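Local coordinates for protein 16S rRNA (guanine(1405)-N(7))-methyltransferase (Klebsiella pneumoniae, PDB 6PI9) that probably methylates N7 of guanine 1405 in 16S rRNA, using S-adenosyl-L-methionine as methyl donor, and so confers resistance to various aminoglycosides, at residues 123-127 with 146-150; 135-141 with 160-166. All blocks are in the same frame, centred on the assembly; numbering follows the deposited sequence.

Contact 1: residues 123-127 with 146-150; sequences GLNPI and CVRLV. With SAH (S-adenosyl-L-homocysteine), chain B.
Gly123 and Cys146 bring the two backbones together at one end, their CA atoms 5.4 Å apart, and Ile127 and Val150 do so at the other with CA atoms 6.3 Å apart. This is the cofactor-binding side of a Rossmann-like methyltransferase fold: 123-127 is the glycine-bearing turn that leads into helix 125-131, with Leu124 at its N-cap, and 146-150 is an early part of helix 144-157. No hydrogen bond crosses between them, and the packing is almost wholly apolar. Val150 gives the most surface to the contact. Its CG2 meets CG of Pro126 at 3.8 Å, the valine crossing the proline at about a right angle, while its CG1 rests near Pro126 CB. Ile127 comes in beside it with CG1. Leu124 reaches across with one branch, CD2, which touches Leu149 CD1 at 3.9 Å and Cys146 SG at 4.1 Å; CG anti to the carbonyl carbon (chi1 -62°) swings that branch toward the helix. Helix 63-75 touches Ile127 and Leu149, and helix 83-87 touches Leu124 and Ile127. Gly123 has positive phi (53°), and its CA lies 3.8 Å from O3' of S-adenosyl-L-homocysteine. The buried Gly123 O has no polar partner in the model and faces carbon instead, with Cys146 CB 3.5 Å away.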
loop_
_atom_site.group_PDB
_atom_site.type_symbol
_atom_site.label_atom_id
_atom_site.label_comp_id
_atom_site.label_asym_id
_atom_site.label_seq_id
_atom_site.Cartn_x
_atom_site.Cartn_y
_atom_site.Cartn_z
ATOM N N GLY A 123 -6.622 -12.443 5.700
ATOM C CA GLY A 123 -6.596 -12.272 4.253
ATOM C C GLY A 123 -6.903 -13.581 3.568
ATOM O O GLY A 123 -7.834 -14.282 3.944
ATOM N N LEU A 124 -6.070 -13.969 2.595
ATOM C CA LEU A 124 -6.194 -15.298 1.997
ATOM C C LEU A 124 -5.170 -16.299 2.538
ATOM O O LEU A 124 -5.044 -17.397 2.002
ATOM C CB LEU A 124 -6.066 -15.221 0.483
ATOM C CG LEU A 124 -7.138 -14.391 -0.221
ATOM C CD1 LEU A 124 -6.831 -14.374 -1.724
ATOM C CD2 LEU A 124 -8.588 -14.912 0.031
ATOM N N ASN A 125 -4.438 -15.949 3.592
ATOM C CA ASN A 125 -3.372 -16.833 4.054
ATOM C C ASN A 125 -3.851 -18.234 4.446
ATOM O O ASN A 125 -3.058 -19.181 4.295
ATOM C CB ASN A 125 -2.637 -16.169 5.221
ATOM C CG ASN A 125 -1.422 -16.977 5.650
ATOM O OD1 ASN A 125 -0.468 -17.147 4.865
ATOM N ND2 ASN A 125 -1.464 -17.506 6.869
ATOM N N PRO A 126 -5.071 -18.445 4.965
ATOM C CA PRO A 126 -5.467 -19.830 5.331
ATOM C C PRO A 126 -5.578 -20.768 4.152
ATOM O O PRO A 126 -5.479 -22.000 4.327
ATOM C CB PRO A 126 -6.806 -19.628 6.056
ATOM C CG PRO A 126 -7.005 -18.035 6.102
ATOM C CD PRO A 126 -5.791 -17.419 5.772
ATOM N N ILE A 127 -5.757 -20.238 2.944
ATOM C CA ILE A 127 -5.704 -21.097 1.765
ATOM C C ILE A 127 -4.261 -21.523 1.473
ATOM O O ILE A 127 -3.999 -22.682 1.140
ATOM C CB ILE A 127 -6.345 -20.374 0.576
ATOM C CG1 ILE A 127 -7.820 -20.101 0.879
ATOM C CG2 ILE A 127 -6.179 -21.203 -0.707
ATOM C CD1 ILE A 127 -8.504 -19.253 -0.164
ATOM N N CYS A 146 -12.539 -12.054 1.664
ATOM C CA CYS A 146 -11.554 -13.024 2.133
ATOM C C CYS A 146 -12.223 -14.154 2.915
ATOM O O CYS A 146 -11.989 -15.345 2.655
ATOM C CB CYS A 146 -10.533 -12.316 2.988
ATOM S SG CYS A 146 -9.428 -11.337 1.931
ATOM N N VAL A 147 -13.048 -13.782 3.892
ATOM C CA VAL A 147 -13.724 -14.774 4.718
ATOM C C VAL A 147 -14.475 -15.750 3.834
ATOM O O VAL A 147 -14.415 -16.971 4.026
ATOM C CB VAL A 147 -14.661 -14.070 5.719
ATOM C CG1 VAL A 147 -15.571 -15.092 6.399
ATOM C CG2 VAL A 147 -13.857 -13.342 6.730
ATOM N N ARG A 148 -15.212 -15.234 2.851
ATOM C CA ARG A 148 -16.056 -16.118 2.048
ATOM C C ARG A 148 -15.222 -17.101 1.245
ATOM O O ARG A 148 -15.571 -18.282 1.135
ATOM C CB ARG A 148 -16.922 -15.299 1.097
ATOM C CG ARG A 148 -18.203 -14.814 1.723
ATOM C CD ARG A 148 -18.662 -13.501 1.114
ATOM N NE ARG A 148 -19.636 -12.861 1.982
ATOM C CZ ARG A 148 -19.868 -11.555 2.004
ATOM N NH1 ARG A 148 -19.151 -10.744 1.214
ATOM N NH2 ARG A 148 -20.800 -11.057 2.825
ATOM N N LEU A 149 -14.137 -16.609 0.630
ATOM C CA LEU A 149 -13.279 -17.463 -0.189
ATOM C C LEU A 149 -12.638 -18.559 0.643
ATOM O O LEU A 149 -12.536 -19.714 0.203
ATOM C CB LEU A 149 -12.196 -16.623 -0.859
ATOM C CG LEU A 149 -12.652 -15.769 -2.043
ATOM C CD1 LEU A 149 -11.474 -14.957 -2.590
ATOM C CD2 LEU A 149 -13.278 -16.635 -3.107
ATOM N N VAL A 150 -12.199 -18.206 1.847
ATOM C CA VAL A 150 -11.588 -19.187 2.731
ATOM C C VAL A 150 -12.566 -20.302 3.064
ATOM O O VAL A 150 -12.237 -21.479 2.943
ATOM C CB VAL A 150 -11.070 -18.495 3.990
ATOM C CG1 VAL A 150 -10.714 -19.540 5.024
ATOM C CG2 VAL A 150 -9.855 -17.654 3.591
HETATM N N SAH B . -2.170 -11.787 7.635
HETATM C CA SAH B . -2.436 -11.839 6.180
HETATM C CB SAH B . -2.964 -10.505 5.683
HETATM C CG SAH B . -2.124 -9.238 6.015
HETATM S SD SAH B . -2.759 -7.764 5.089
HETATM C C SAH B . -1.161 -12.214 5.402
HETATM O O SAH B . -0.069 -11.958 5.951
HETATM O OXT SAH B . -1.206 -12.706 4.257
HETATM C "C5'" SAH B . -3.632 -6.931 6.484
HETATM C "C4'" SAH B . -5.045 -7.520 6.769
HETATM O "O4'" SAH B . -5.563 -6.960 7.996
HETATM C "C3'" SAH B . -6.147 -7.330 5.687
HETATM O "O3'" SAH B . -6.690 -8.605 5.290
HETATM C "C2'" SAH B . -7.233 -6.498 6.365
HETATM O "O2'" SAH B . -8.521 -6.946 5.937
HETATM C "C1'" SAH B . -6.991 -6.874 7.835
HETATM N N9 SAH B . -7.393 -5.858 8.788
HETATM C C8 SAH B . -7.023 -4.537 8.797
HETATM N N7 SAH B . -7.523 -3.972 9.937
HETATM C C5 SAH B . -8.252 -4.928 10.596
HETATM C C6 SAH B . -9.011 -4.925 11.745
HETATM N N6 SAH B . -9.227 -3.835 12.451
HETATM N N1 SAH B . -9.551 -6.126 12.174
HETATM C C2 SAH B . -9.429 -7.258 11.441
HETATM N N3 SAH B . -8.695 -7.285 10.286
HETATM C C4 SAH B . -8.127 -6.107 9.903
#

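Contact 2: residues 135-141 with 160-166. With SAH (S-adenosyl-L-homocysteine), chain B.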
loop_
_atom_site.group_PDB
_atom_site.type_symbol
_atom_site.label_atom_id
_atom_site.label_comp_id
_atom_site.label_asym_id
_atom_site.label_seq_id
_atom_site.Cartn_x
_atom_site.Cartn_y
_atom_site.Cartn_z
ATOM N N THR A 135 -4.384 -27.430 8.108
ATOM C CA THR A 135 -5.784 -27.442 7.704
ATOM C C THR A 135 -6.735 -27.324 8.897
ATOM O O THR A 135 -7.925 -27.648 8.786
ATOM C CB THR A 135 -6.073 -28.706 6.889
ATOM O OG1 THR A 135 -5.869 -29.851 7.720
ATOM C CG2 THR A 135 -5.091 -28.782 5.723
ATOM N N ASN A 136 -6.239 -26.853 10.036
ATOM C CA ASN A 136 -7.075 -26.655 11.209
ATOM C C ASN A 136 -6.896 -25.230 11.703
ATOM O O ASN A 136 -6.449 -25.021 12.828
ATOM C CB ASN A 136 -6.722 -27.646 12.317
ATOM C CG ASN A 136 -7.689 -27.592 13.486
ATOM O OD1 ASN A 136 -8.811 -27.102 13.363
ATOM N ND2 ASN A 136 -7.246 -28.093 14.636
ATOM N N ALA A 137 -7.189 -24.239 10.848
ATOM C CA ALA A 137 -7.040 -22.852 11.242
ATOM C C ALA A 137 -8.389 -22.150 11.289
ATOM O O ALA A 137 -9.359 -22.556 10.645
ATOM C CB ALA A 137 -6.093 -22.046 10.312
ATOM N N LEU A 138 -8.453 -21.066 12.056
ATOM C CA LEU A 138 -9.665 -20.246 12.073
ATOM C C LEU A 138 -9.177 -18.884 11.665
ATOM O O LEU A 138 -8.475 -18.235 12.445
ATOM C CB LEU A 138 -10.307 -20.160 13.450
ATOM C CG LEU A 138 -11.533 -19.236 13.388
ATOM C CD1 LEU A 138 -12.535 -19.884 12.463
ATOM C CD2 LEU A 138 -12.119 -18.974 14.778
ATOM N N GLY A 139 -9.494 -18.470 10.445
ATOM C CA GLY A 139 -9.130 -17.130 10.038
ATOM C C GLY A 139 -10.140 -16.109 10.498
ATOM O O GLY A 139 -11.322 -16.384 10.739
ATOM N N MET A 140 -9.683 -14.861 10.604
ATOM C CA MET A 140 -10.687 -13.844 10.874
ATOM C C MET A 140 -10.229 -12.544 10.260
ATOM O O MET A 140 -9.028 -12.263 10.204
ATOM C CB MET A 140 -10.974 -13.707 12.362
ATOM C CG MET A 140 -9.830 -13.461 13.269
ATOM S SD MET A 140 -10.279 -14.103 14.973
ATOM C CE MET A 140 -10.221 -15.872 14.765
ATOM N N ASP A 141 -11.194 -11.748 9.804
ATOM C CA ASP A 141 -10.811 -10.536 9.082
ATOM C C ASP A 141 -12.051 -9.643 8.985
ATOM O O ASP A 141 -13.182 -10.083 9.213
ATOM C CB ASP A 141 -10.263 -10.917 7.704
ATOM C CG ASP A 141 -9.316 -9.853 7.119
ATOM O OD1 ASP A 141 -9.723 -8.703 6.995
ATOM O OD2 ASP A 141 -8.143 -10.194 6.853
ATOM N N HIS A 160 -10.718 -28.638 7.997
ATOM C CA HIS A 160 -11.455 -28.126 9.141
ATOM C C HIS A 160 -11.372 -26.620 9.219
ATOM O O HIS A 160 -12.185 -26.010 9.921
ATOM C CB HIS A 160 -10.939 -28.757 10.428
ATOM C CG HIS A 160 -11.169 -30.243 10.477
ATOM N ND1 HIS A 160 -10.352 -31.108 11.178
ATOM C CD2 HIS A 160 -12.129 -31.007 9.907
ATOM C CE1 HIS A 160 -10.800 -32.345 11.031
ATOM N NE2 HIS A 160 -11.882 -32.310 10.270
ATOM N N THR A 161 -10.450 -26.037 8.462
ATOM C CA THR A 161 -10.258 -24.597 8.431
ATOM C C THR A 161 -11.540 -23.855 8.070
ATOM O O THR A 161 -12.299 -24.280 7.197
ATOM C CB THR A 161 -9.142 -24.278 7.434
ATOM O OG1 THR A 161 -7.894 -24.657 8.019
ATOM C CG2 THR A 161 -9.047 -22.796 7.117
ATOM N N ARG A 162 -11.749 -22.719 8.740
ATOM C CA ARG A 162 -12.914 -21.859 8.530
ATOM C C ARG A 162 -12.449 -20.426 8.743
ATOM O O ARG A 162 -11.391 -20.189 9.308
ATOM C CB ARG A 162 -14.050 -22.172 9.506
ATOM C CG ARG A 162 -14.767 -23.523 9.321
ATOM C CD ARG A 162 -15.456 -23.670 7.985
ATOM N NE ARG A 162 -16.188 -24.942 7.871
ATOM C CZ ARG A 162 -15.641 -26.098 7.468
ATOM N NH1 ARG A 162 -14.364 -26.149 7.125
ATOM N NH2 ARG A 162 -16.382 -27.212 7.381
ATOM N N ALA A 163 -13.283 -19.461 8.356
ATOM C CA ALA A 163 -12.996 -18.060 8.667
ATOM C C ALA A 163 -14.285 -17.365 9.086
ATOM O O ALA A 163 -15.388 -17.809 8.758
ATOM C CB ALA A 163 -12.386 -17.309 7.483
ATOM N N ARG A 164 -14.132 -16.257 9.819
ATOM C CA ARG A 164 -15.301 -15.510 10.247
ATOM C C ARG A 164 -14.961 -14.031 10.308
ATOM O O ARG A 164 -13.800 -13.630 10.382
ATOM C CB ARG A 164 -15.771 -15.974 11.622
ATOM C CG ARG A 164 -14.637 -15.758 12.646
ATOM C CD ARG A 164 -15.254 -15.457 13.944
ATOM N NE ARG A 164 -14.380 -15.296 15.101
ATOM C CZ ARG A 164 -14.190 -14.156 15.753
ATOM N NH1 ARG A 164 -14.783 -13.015 15.349
ATOM N NH2 ARG A 164 -13.441 -14.170 16.846
ATOM N N ALA A 165 -16.005 -13.216 10.265
ATOM C CA ALA A 165 -15.819 -11.768 10.438
ATOM C C ALA A 165 -15.198 -11.414 11.790
ATOM O O ALA A 165 -15.678 -11.852 12.839
ATOM C CB ALA A 165 -17.187 -11.114 10.333
ATOM N N CYS A 166 -14.263 -10.463 11.797
ATOM C CA CYS A 166 -13.738 -10.012 13.087
ATOM C C CYS A 166 -13.093 -8.649 12.924
ATOM O O CYS A 166 -12.178 -8.538 12.103
ATOM C CB CYS A 166 -12.636 -10.982 13.556
ATOM S SG CYS A 166 -11.814 -10.397 15.049
HETATM N N SAH B . -2.170 -11.787 7.635
HETATM C CA SAH B . -2.436 -11.839 6.180
HETATM C CB SAH B . -2.964 -10.505 5.683
HETATM C CG SAH B . -2.124 -9.238 6.015
HETATM S SD SAH B . -2.759 -7.764 5.089
HETATM C C SAH B . -1.161 -12.214 5.402
HETATM O O SAH B . -0.069 -11.958 5.951
HETATM O OXT SAH B . -1.206 -12.706 4.257
HETATM C "C5'" SAH B . -3.632 -6.931 6.484
HETATM C "C4'" SAH B . -5.045 -7.520 6.769
HETATM O "O4'" SAH B . -5.563 -6.960 7.996
HETATM C "C3'" SAH B . -6.147 -7.330 5.687
HETATM O "O3'" SAH B . -6.690 -8.605 5.290
HETATM C "C2'" SAH B . -7.233 -6.498 6.365
HETATM O "O2'" SAH B . -8.521 -6.946 5.937
HETATM C "C1'" SAH B . -6.991 -6.874 7.835
HETATM N N9 SAH B . -7.393 -5.858 8.788
HETATM C C8 SAH B . -7.023 -4.537 8.797
HETATM N N7 SAH B . -7.523 -3.972 9.937
HETATM C C5 SAH B . -8.252 -4.928 10.596
HETATM C C6 SAH B . -9.011 -4.925 11.745
HETATM N N6 SAH B . -9.227 -3.835 12.451
HETATM N N1 SAH B . -9.551 -6.126 12.174
HETATM C C2 SAH B . -9.429 -7.258 11.441
HETATM N N3 SAH B . -8.695 -7.285 10.286
HETATM C C4 SAH B . -8.127 -6.107 9.903
HETATM O O HOH W 1 -8.211 -30.974 8.691
HETATM O O HOH W 2 -12.035 -24.102 11.784
#
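Strands 137-141 and 162-165 run side by side in the same direction, joined by a parallel ladder in which Arg162 N gives to Ala137 O, Gly139 N to Arg162 O (2.8 Å), Arg164 N to Gly139 O, and Asp141 N to Arg164 O. Cys166 N closes it on Asp141 O. At the other end a side chain takes over: Thr161 OG1 accepts Ala137 N at 2.9 Å in a nearly straight bond (169°), whereas the two bonds to Thr135 O from His160 N and Thr161 N are weak. Water 2 gives to both Ala137 O and His160 O. Met140 SD lies over one face of the Arg164 guanidinium, 3.7 Å from NH2, which also makes salt bridges to Glu171 and Glu175; Arg164 NH1 bonds Ala165 O. Asp141, the acidic strand end familiar from Rossmann-like methyltransferases, accepts S-adenosyl-L-homocysteine O3' on OD2 at 2.7 Å; O2' sits 2.4 Å from OD1, a doubtful, very short length. His143 N also bonds OD1. The pair forms the ends of a right-handed beta-alpha-beta crossover: strand 162-165 is outermost on its side of this chain's sheet, strand 117-120 flanks 137-141 on its other edge, and helix 144-157 packs against Ala163.

How the contacts relate
From the N terminus, the chain leaves strand 117-120, turns through 123-127 into helix 125-131, and comes back as strand 137-141. Helix 144-157 follows, and its 146-150 part closes contact 1 over 18 intervening residues. Strand 162-165 then returns beside 137-141 and closes contact 2, also across 18 residues. The segments alternate along the chain, so the two closures cross rather than nest: contact 1 joins two successive helices, contact 2 two successive strands. They meet directly where Val150 CG1 packs on Ala163 CB, layering helix 144-157 on the sheet, and where Gly123 N probably bonds Asp141 OD2, beside the ligand that both contacts touch.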